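Local coordinates for protein beta-lactamase Rm3 (PDB 5IQK) that probably hydrolyses beta-lactam antibiotics, as a zinc-dependent subclass B3 metallo-beta-lactamase, at residues E225-L229 with W230-E234; Y197-A200 with L201-R205; D246-A249 with C250-Y253. All coordinates share one frame; numbering follows the deposited sequence.

Contact 1 (E225-L229 with W230-E234); sequences EASQL and WQRLE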
loop_
_atom_site.group_PDB
_atom_site.type_symbol
_atom_site.label_atom_id
_atom_site.label_comp_id
_atom_site.label_asym_id
_atom_site.label_seq_id
_atom_site.Cartn_x
_atom_site.Cartn_y
_atom_site.Cartn_z
ATOM N N GLU A 225 5.880 7.574 -5.494
ATOM C CA GLU A 225 6.177 8.265 -6.744
ATOM C C GLU A 225 5.273 7.796 -7.887
ATOM O O GLU A 225 5.129 8.502 -8.882
ATOM C CB GLU A 225 7.650 8.089 -7.147
ATOM C CG GLU A 225 8.528 7.450 -6.090
ATOM C CD GLU A 225 8.265 5.961 -5.936
ATOM O OE1 GLU A 225 8.060 5.516 -4.790
ATOM O OE2 GLU A 225 8.259 5.241 -6.959
ATOM N N ALA A 226 4.673 6.613 -7.755
ATOM C CA ALA A 226 3.771 6.111 -8.801
ATOM C C ALA A 226 2.469 6.919 -8.846
ATOM O O ALA A 226 1.668 6.768 -9.767
ATOM C CB ALA A 226 3.466 4.635 -8.603
ATOM N N SER A 227 2.245 7.759 -7.842
ATOM C CA SER A 227 1.106 8.679 -7.881
ATOM C C SER A 227 1.590 10.120 -7.790
ATOM O O SER A 227 0.828 11.019 -7.429
ATOM C CB SER A 227 0.110 8.379 -6.755
ATOM O OG SER A 227 0.664 8.601 -5.464
ATOM N N GLN A 228 2.863 10.333 -8.123
ATOM C CA GLN A 228 3.472 11.674 -8.154
ATOM C C GLN A 228 3.323 12.418 -6.828
ATOM O O GLN A 228 3.078 13.641 -6.804
ATOM C CB GLN A 228 2.867 12.524 -9.277
ATOM C CG GLN A 228 3.004 11.907 -10.673
ATOM C CD GLN A 228 1.898 10.907 -10.952
ATOM O OE1 GLN A 228 0.733 11.163 -10.641
ATOM N NE2 GLN A 228 2.255 9.754 -11.525
ATOM N N LEU A 229 3.487 11.699 -5.721
ATOM C CA LEU A 229 3.208 12.299 -4.414
ATOM C C LEU A 229 4.167 13.434 -4.091
ATOM O O LEU A 229 3.777 14.393 -3.407
ATOM C CB LEU A 229 3.253 11.251 -3.302
ATOM C CG LEU A 229 2.772 11.714 -1.922
ATOM C CD1 LEU A 229 1.358 12.279 -2.004
ATOM C CD2 LEU A 229 2.830 10.578 -0.916
ATOM N N TRP A 230 5.417 13.341 -4.542
ATOM C CA TRP A 230 6.376 14.386 -4.177
ATOM C C TRP A 230 6.189 15.649 -5.010
ATOM O O TRP A 230 6.426 16.755 -4.509
ATOM C CB TRP A 230 7.811 13.846 -4.260
ATOM C CG TRP A 230 7.970 12.582 -3.474
ATOM C CD1 TRP A 230 8.642 11.452 -3.862
ATOM C CD2 TRP A 230 7.390 12.281 -2.184
ATOM N NE1 TRP A 230 8.535 10.485 -2.891
ATOM C CE2 TRP A 230 7.772 10.962 -1.858
ATOM C CE3 TRP A 230 6.602 13.006 -1.271
ATOM C CZ2 TRP A 230 7.390 10.347 -0.661
ATOM C CZ3 TRP A 230 6.220 12.393 -0.086
ATOM C CH2 TRP A 230 6.616 11.073 0.208
ATOM N N GLN A 231 5.726 15.515 -6.251
ATOM C CA GLN A 231 5.335 16.699 -7.018
ATOM C C GLN A 231 4.138 17.377 -6.341
ATOM O O GLN A 231 4.097 18.607 -6.179
ATOM C CB GLN A 231 4.973 16.359 -8.461
ATOM C CG GLN A 231 6.146 15.868 -9.316
ATOM C CD GLN A 231 6.308 14.360 -9.275
ATOM O OE1 GLN A 231 6.013 13.712 -8.268
ATOM N NE2 GLN A 231 6.772 13.790 -10.379
ATOM N N ARG A 232 3.161 16.559 -5.972
ATOM C CA ARG A 232 1.942 17.023 -5.301
ATOM C C ARG A 232 2.260 17.707 -3.973
ATOM O O ARG A 232 1.726 18.787 -3.677
ATOM C CB ARG A 232 1.007 15.820 -5.092
ATOM C CG ARG A 232 0.374 15.363 -6.402
ATOM C CD ARG A 232 -0.200 13.948 -6.345
ATOM N NE ARG A 232 -1.362 13.772 -5.487
ATOM C CZ ARG A 232 -1.673 12.614 -4.913
ATOM N NH1 ARG A 232 -0.896 11.549 -5.089
ATOM N NH2 ARG A 232 -2.748 12.522 -4.161
ATOM N N LEU A 233 3.137 17.089 -3.179
ATOM C CA LEU A 233 3.585 17.678 -1.913
ATOM C C LEU A 233 4.256 19.027 -2.120
ATOM O O LEU A 233 3.966 19.978 -1.394
ATOM C CB LEU A 233 4.540 16.745 -1.164
ATOM C CG LEU A 233 5.100 17.294 0.157
ATOM C CD1 LEU A 233 3.960 17.540 1.162
ATOM C CD2 LEU A 233 6.118 16.347 0.756
ATOM N N GLU A 234 5.152 19.120 -3.100
ATOM C CA GLU A 234 5.803 20.397 -3.397
ATOM C C GLU A 234 4.757 21.448 -3.766
ATOM O O GLU A 234 4.849 22.609 -3.362
ATOM C CB GLU A 234 6.826 20.244 -4.536
ATOM C CG GLU A 234 7.487 21.561 -4.936
ATOM C CD GLU A 234 8.592 21.384 -5.959
ATOM O OE1 GLU A 234 9.141 20.265 -6.065
ATOM O OE2 GLU A 234 8.917 22.371 -6.655
#

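Contact 2 (Y197-A200 with L201-R205); sequences YPNA and LADLR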
loop_
_atom_site.group_PDB
_atom_site.type_symbol
_atom_site.label_atom_id
_atom_site.label_comp_id
_atom_site.label_asym_id
_atom_site.label_seq_id
_atom_site.Cartn_x
_atom_site.Cartn_y
_atom_site.Cartn_z
ATOM N N TYR A 197 1.645 -19.237 -10.923
ATOM C CA TYR A 197 0.705 -18.117 -10.871
ATOM C C TYR A 197 0.015 -17.953 -12.225
ATOM O O TYR A 197 0.204 -16.941 -12.905
ATOM C CB TYR A 197 1.436 -16.825 -10.459
ATOM C CG TYR A 197 0.546 -15.624 -10.161
ATOM C CD1 TYR A 197 -0.840 -15.754 -10.050
ATOM C CD2 TYR A 197 1.100 -14.356 -10.001
ATOM C CE1 TYR A 197 -1.650 -14.640 -9.781
ATOM C CE2 TYR A 197 0.297 -13.240 -9.724
ATOM C CZ TYR A 197 -1.073 -13.394 -9.622
ATOM O OH TYR A 197 -1.856 -12.291 -9.363
ATOM N N PRO A 198 -0.820 -18.938 -12.603
ATOM C CA PRO A 198 -1.408 -18.908 -13.946
ATOM C C PRO A 198 -2.432 -17.812 -14.118
ATOM O O PRO A 198 -2.695 -17.433 -15.259
ATOM C CB PRO A 198 -2.064 -20.290 -14.074
ATOM C CG PRO A 198 -2.342 -20.710 -12.683
ATOM C CD PRO A 198 -1.187 -20.167 -11.877
ATOM N N ASN A 199 -2.968 -17.278 -13.017
ATOM C CA ASN A 199 -4.011 -16.263 -13.128
ATOM C C ASN A 199 -3.471 -14.851 -13.180
ATOM O O ASN A 199 -4.235 -13.894 -13.117
ATOM C CB ASN A 199 -4.992 -16.363 -11.966
ATOM C CG ASN A 199 -6.417 -16.161 -12.412
ATOM O OD1 ASN A 199 -6.850 -16.779 -13.368
ATOM N ND2 ASN A 199 -7.140 -15.262 -11.750
ATOM N N ALA A 200 -2.156 -14.720 -13.313
ATOM C CA ALA A 200 -1.513 -13.416 -13.220
ATOM C C ALA A 200 -2.113 -12.383 -14.188
ATOM O O ALA A 200 -2.402 -11.247 -13.776
ATOM C CB ALA A 200 0.004 -13.553 -13.449
ATOM N N LEU A 201 -2.298 -12.751 -15.455
ATOM C CA LEU A 201 -2.835 -11.800 -16.435
ATOM C C LEU A 201 -4.298 -11.480 -16.181
ATOM O O LEU A 201 -4.707 -10.328 -16.294
ATOM C CB LEU A 201 -2.689 -12.313 -17.864
ATOM C CG LEU A 201 -1.264 -12.346 -18.409
ATOM C CD1 LEU A 201 -1.264 -12.774 -19.870
ATOM C CD2 LEU A 201 -0.614 -10.981 -18.238
ATOM N N ALA A 202 -5.090 -12.498 -15.859
ATOM C CA ALA A 202 -6.492 -12.268 -15.526
ATOM C C ALA A 202 -6.597 -11.360 -14.294
ATOM O O ALA A 202 -7.437 -10.454 -14.240
ATOM C CB ALA A 202 -7.204 -13.586 -15.289
ATOM N N ASP A 203 -5.740 -11.604 -13.308
ATOM C CA ASP A 203 -5.693 -10.743 -12.114
ATOM C C ASP A 203 -5.374 -9.284 -12.445
ATOM O O ASP A 203 -6.087 -8.369 -11.996
ATOM C CB ASP A 203 -4.651 -11.255 -11.119
ATOM C CG ASP A 203 -5.161 -12.385 -10.265
ATOM O OD1 ASP A 203 -6.337 -12.763 -10.420
ATOM O OD2 ASP A 203 -4.374 -12.909 -9.452
ATOM N N LEU A 204 -4.307 -9.065 -13.209
ATOM C CA LEU A 204 -3.915 -7.705 -13.582
ATOM C C LEU A 204 -5.016 -6.988 -14.356
ATOM O O LEU A 204 -5.329 -5.837 -14.048
ATOM C CB LEU A 204 -2.621 -7.716 -14.404
ATOM C CG LEU A 204 -1.285 -7.874 -13.668
ATOM C CD1 LEU A 204 -0.168 -8.174 -14.657
ATOM C CD2 LEU A 204 -0.949 -6.623 -12.854
ATOM N N ARG A 205 -5.610 -7.656 -15.345
ATOM C CA ARG A 205 -6.670 -7.030 -16.129
ATOM C C ARG A 205 -7.876 -6.653 -15.278
ATOM O O ARG A 205 -8.452 -5.585 -15.458
ATOM C CB ARG A 205 -7.141 -7.936 -17.277
ATOM C CG ARG A 205 -6.051 -8.403 -18.221
ATOM C CD ARG A 205 -5.577 -7.264 -19.100
ATOM N NE ARG A 205 -4.560 -7.689 -20.057
ATOM C CZ ARG A 205 -3.757 -6.847 -20.697
ATOM N NH1 ARG A 205 -3.860 -5.541 -20.471
ATOM N NH2 ARG A 205 -2.849 -7.308 -21.550
#

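Contact 3 (D246-A249 with C250-Y253); sequences DPQA and CRAY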
loop_
_atom_site.group_PDB
_atom_site.type_symbol
_atom_site.label_atom_id
_atom_site.label_comp_id
_atom_site.label_asym_id
_atom_site.label_seq_id
_atom_site.Cartn_x
_atom_site.Cartn_y
_atom_site.Cartn_z
ATOM N N ASP A 246 -7.201 15.085 -7.108
ATOM C CA ASP A 246 -7.226 14.863 -8.549
ATOM C C ASP A 246 -8.124 13.660 -8.844
ATOM O O ASP A 246 -7.723 12.510 -8.645
ATOM C CB ASP A 246 -5.804 14.639 -9.086
ATOM C CG ASP A 246 -5.756 14.461 -10.599
ATOM O OD1 ASP A 246 -4.641 14.272 -11.128
ATOM O OD2 ASP A 246 -6.818 14.490 -11.260
ATOM N N PRO A 247 -9.347 13.925 -9.320
ATOM C CA PRO A 247 -10.351 12.877 -9.536
ATOM C C PRO A 247 -9.972 11.910 -10.650
ATOM O O PRO A 247 -10.591 10.855 -10.777
ATOM C CB PRO A 247 -11.606 13.666 -9.916
ATOM C CG PRO A 247 -11.355 15.054 -9.418
ATOM C CD PRO A 247 -9.892 15.263 -9.597
ATOM N N GLN A 248 -8.950 12.260 -11.422
ATOM C CA GLN A 248 -8.506 11.427 -12.536
ATOM C C GLN A 248 -7.327 10.524 -12.170
ATOM O O GLN A 248 -6.840 9.760 -13.015
ATOM C CB GLN A 248 -8.131 12.317 -13.727
ATOM C CG GLN A 248 -9.314 12.870 -14.523
ATOM C CD GLN A 248 -10.108 11.780 -15.228
ATOM O OE1 GLN A 248 -9.537 10.911 -15.894
ATOM N NE2 GLN A 248 -11.429 11.824 -15.092
ATOM N N ALA A 249 -6.869 10.613 -10.923
ATOM C CA ALA A 249 -5.624 9.953 -10.509
ATOM C C ALA A 249 -5.634 8.427 -10.651
ATOM O O ALA A 249 -4.675 7.861 -11.154
ATOM C CB ALA A 249 -5.284 10.330 -9.076
ATOM N N CYS A 250 -6.689 7.759 -10.192
ATOM C CA CYS A 250 -6.735 6.297 -10.332
ATOM C C CYS A 250 -6.770 5.868 -11.797
ATOM O O CYS A 250 -6.159 4.869 -12.152
ATOM C CB CYS A 250 -7.928 5.705 -9.587
ATOM S SG CYS A 250 -7.849 5.956 -7.812
ATOM N N ARG A 251 -7.482 6.612 -12.642
ATOM C CA ARG A 251 -7.496 6.302 -14.075
ATOM C C ARG A 251 -6.114 6.435 -14.707
ATOM O O ARG A 251 -5.730 5.621 -15.550
ATOM C CB ARG A 251 -8.476 7.202 -14.835
ATOM C CG ARG A 251 -9.941 6.993 -14.521
ATOM C CD ARG A 251 -10.790 7.753 -15.540
ATOM N NE ARG A 251 -10.783 7.084 -16.841
ATOM C CZ ARG A 251 -10.933 7.706 -18.010
ATOM N NH1 ARG A 251 -11.113 9.021 -18.051
ATOM N NH2 ARG A 251 -10.900 7.011 -19.142
ATOM N N ALA A 252 -5.369 7.457 -14.303
ATOM C CA ALA A 252 -4.026 7.663 -14.835
ATOM C C ALA A 252 -3.063 6.597 -14.321
ATOM O O ALA A 252 -2.163 6.167 -15.031
ATOM C CB ALA A 252 -3.520 9.051 -14.475
ATOM N N TYR A 253 -3.264 6.193 -13.072
ATOM C CA TYR A 253 -2.470 5.153 -12.431
ATOM C C TYR A 253 -2.625 3.832 -13.180
ATOM O O TYR A 253 -1.641 3.127 -13.460
ATOM C CB TYR A 253 -2.916 5.010 -10.981
ATOM C CG TYR A 253 -2.159 4.026 -10.113
ATOM C CD1 TYR A 253 -0.864 4.289 -9.698
ATOM C CD2 TYR A 253 -2.768 2.856 -9.664
ATOM C CE1 TYR A 253 -0.181 3.403 -8.867
ATOM C CE2 TYR A 253 -2.100 1.965 -8.833
ATOM C CZ TYR A 253 -0.804 2.241 -8.446
ATOM O OH TYR A 253 -0.141 1.364 -7.617
HETATM O O HOH W 1 -9.649 8.251 -11.300
#

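Contact 1 (E225-L229 with W230-E234)
Ser227, Gln228 and Leu229 meet Arg232 and Leu233 in a local contact at the start of helix 229-239, where the loop after strand 218-221 runs into the helix. Gln228 holds the N-cap position. Its carbonyl oxygen accepts from Arg232 N at 3.0 Å, and Leu229 O accepts from Leu233 N at 2.8 Å. These two are the first bonds of the helix.

Arg232 carries the polar part of the side-chain contact. Its chain bends at CD (chi3 68°), so the guanidinium turns back over the helix start. NH1 donates to Ser227 O at 3.0 Å, with an N-H...O angle of 145°. This donor stands tilted from the carbonyl plane. NH1 also donates to Leu219 O, and NH2 donates to Phe244 O. Three backbone carbonyls from three parts of the chain therefore fix the rotation of one guanidinium. Leu229 covers part of one guanidinium face, with CD1 3.9 Å from NH1.

The other branch of Leu229 serves the indole. Leu229 lies over one face of the ring, toward its rim, with CD2 3.9 Å from Trp230 CZ3. The same leucine thus packs against a charged and an aromatic neighbour.

Ser227 is buried, and its OG is hydrogen-bonded to Ser221 OG and Pro224 O. The zinc ligand His223 lies two residues before Glu225, whose side chain is about 8 Å from a zinc ion. Trp230 donates from NE1 to Lys29 O and meets Tyr25 edge-to-face. Trp230 and Leu233 both rest on Phe17 of strand 17-20, while Arg232 touches Val218 of strand 218-221.

Contact 2 (Y197-A200 with L201-R205)
Tyr197 and Asn199 meet Asp203 where a type I beta turn, Tyr197 to Ala200, leads into helix 200-212. Asn199 is at the N-cap position, but its side chain makes no capping bond.

The tight part is at Tyr197, which is buried. Its OH donates to Asp203 OD2 at 2.6 Å and uses the anti lone pair of that oxygen. OD2 lies at the ring edge, in the ring plane, and the carboxylate is turned 57° against the ring. Ala200 CB sits 3.6 Å above the ring, over its centre. Pro153 and Pro157 also touch the tyrosine. The phenol is thus packed by the turn and fixed at its hydroxyl. On another side of the helix, Leu201 packs on Leu265 and Leu204 on Leu261, both of helix 249-269.

The solvent side is at Asn199 and Ala202, both exposed. Here Asn199 ND2 donates to the other carboxylate oxygen, Asp203 OD1, at 2.9 Å. This bond is bent, and ND2 comes from above the carboxylate plane. One aspartate therefore holds a buried and an exposed residue of the turn, one with each carboxylate oxygen. The helix itself opens with Asp203 N donating to Asn199 O at 2.7 Å.

Contact 3 (D246-A249 with C250-Y253)
Ala252 N donates to Gln248 O at 3.0 Å, and Tyr253 N donates to Ala249 O at 2.9 Å. These bonds open helix 249-269. Ahead of them, Asp246 makes an Asx turn. Its OD2 accepts from Gln248 N at 3.1 Å, a capping bond that comes from above the carboxylate plane. The carboxylate reaches this N-H with CG anti to the backbone N (chi1 -178°). Asp246 O accepts from Ala249 N as well, closing a type I beta turn from Asp246 to Ala249. The aspartate thus holds the turn by both its side chain and its backbone.

A water joins the turn to the helix. It donates to Pro247 O at 2.8 Å and accepts from Arg251 N at 3.0 Å, so it serves an N-H in the first turn.

On the exposed side, Gln248 and Arg251 lie side by side and point the same way. Arg251 NH1 donates to Gln248 OE1 over 3.3 Å, a long and bent bond (136°). NH1 lies in the carbonyl plane of the amide, on a lone pair of OE1, while OE1 is tilted out of the guanidinium plane. The amide and guanidinium planes stand almost at right angles.

The inner side is buried and crosslinked. Cys250 forms a disulfide with Cys216, which ties the helix start to the chain just before strand 218-221. Tyr253 is buried too, and its OH is hydrogen-bonded to Asp179 O. Ala249, Cys250 and Tyr253 all pack on Leu219 of strand 218-221. Cys250 also reaches Val176, and Tyr253 Ala178, both of strand 171-178.

Overall arrangement
The three contacts come in the chain order 2, 1, 3, and each lies at the start of a helix: 200-212, 229-239 and 249-269. Contacts 1 and 3 are neighbours, with centres 13 Å apart, and touch where Ala226 O lies 3.5 Å from Tyr253 CD1. Both pack on strand 218-221, at the edge of the five-stranded sheet. They seat two helix starts on this strand, close after the zinc ligand His223. Contact 2 stands apart, its centre 28 Å from contact 1 and 23 Å from contact 3. Its helix still packs on a later part of helix 249-269. It lies against Pro153 and Pro157, which flank the zinc ligand His155 in sequence.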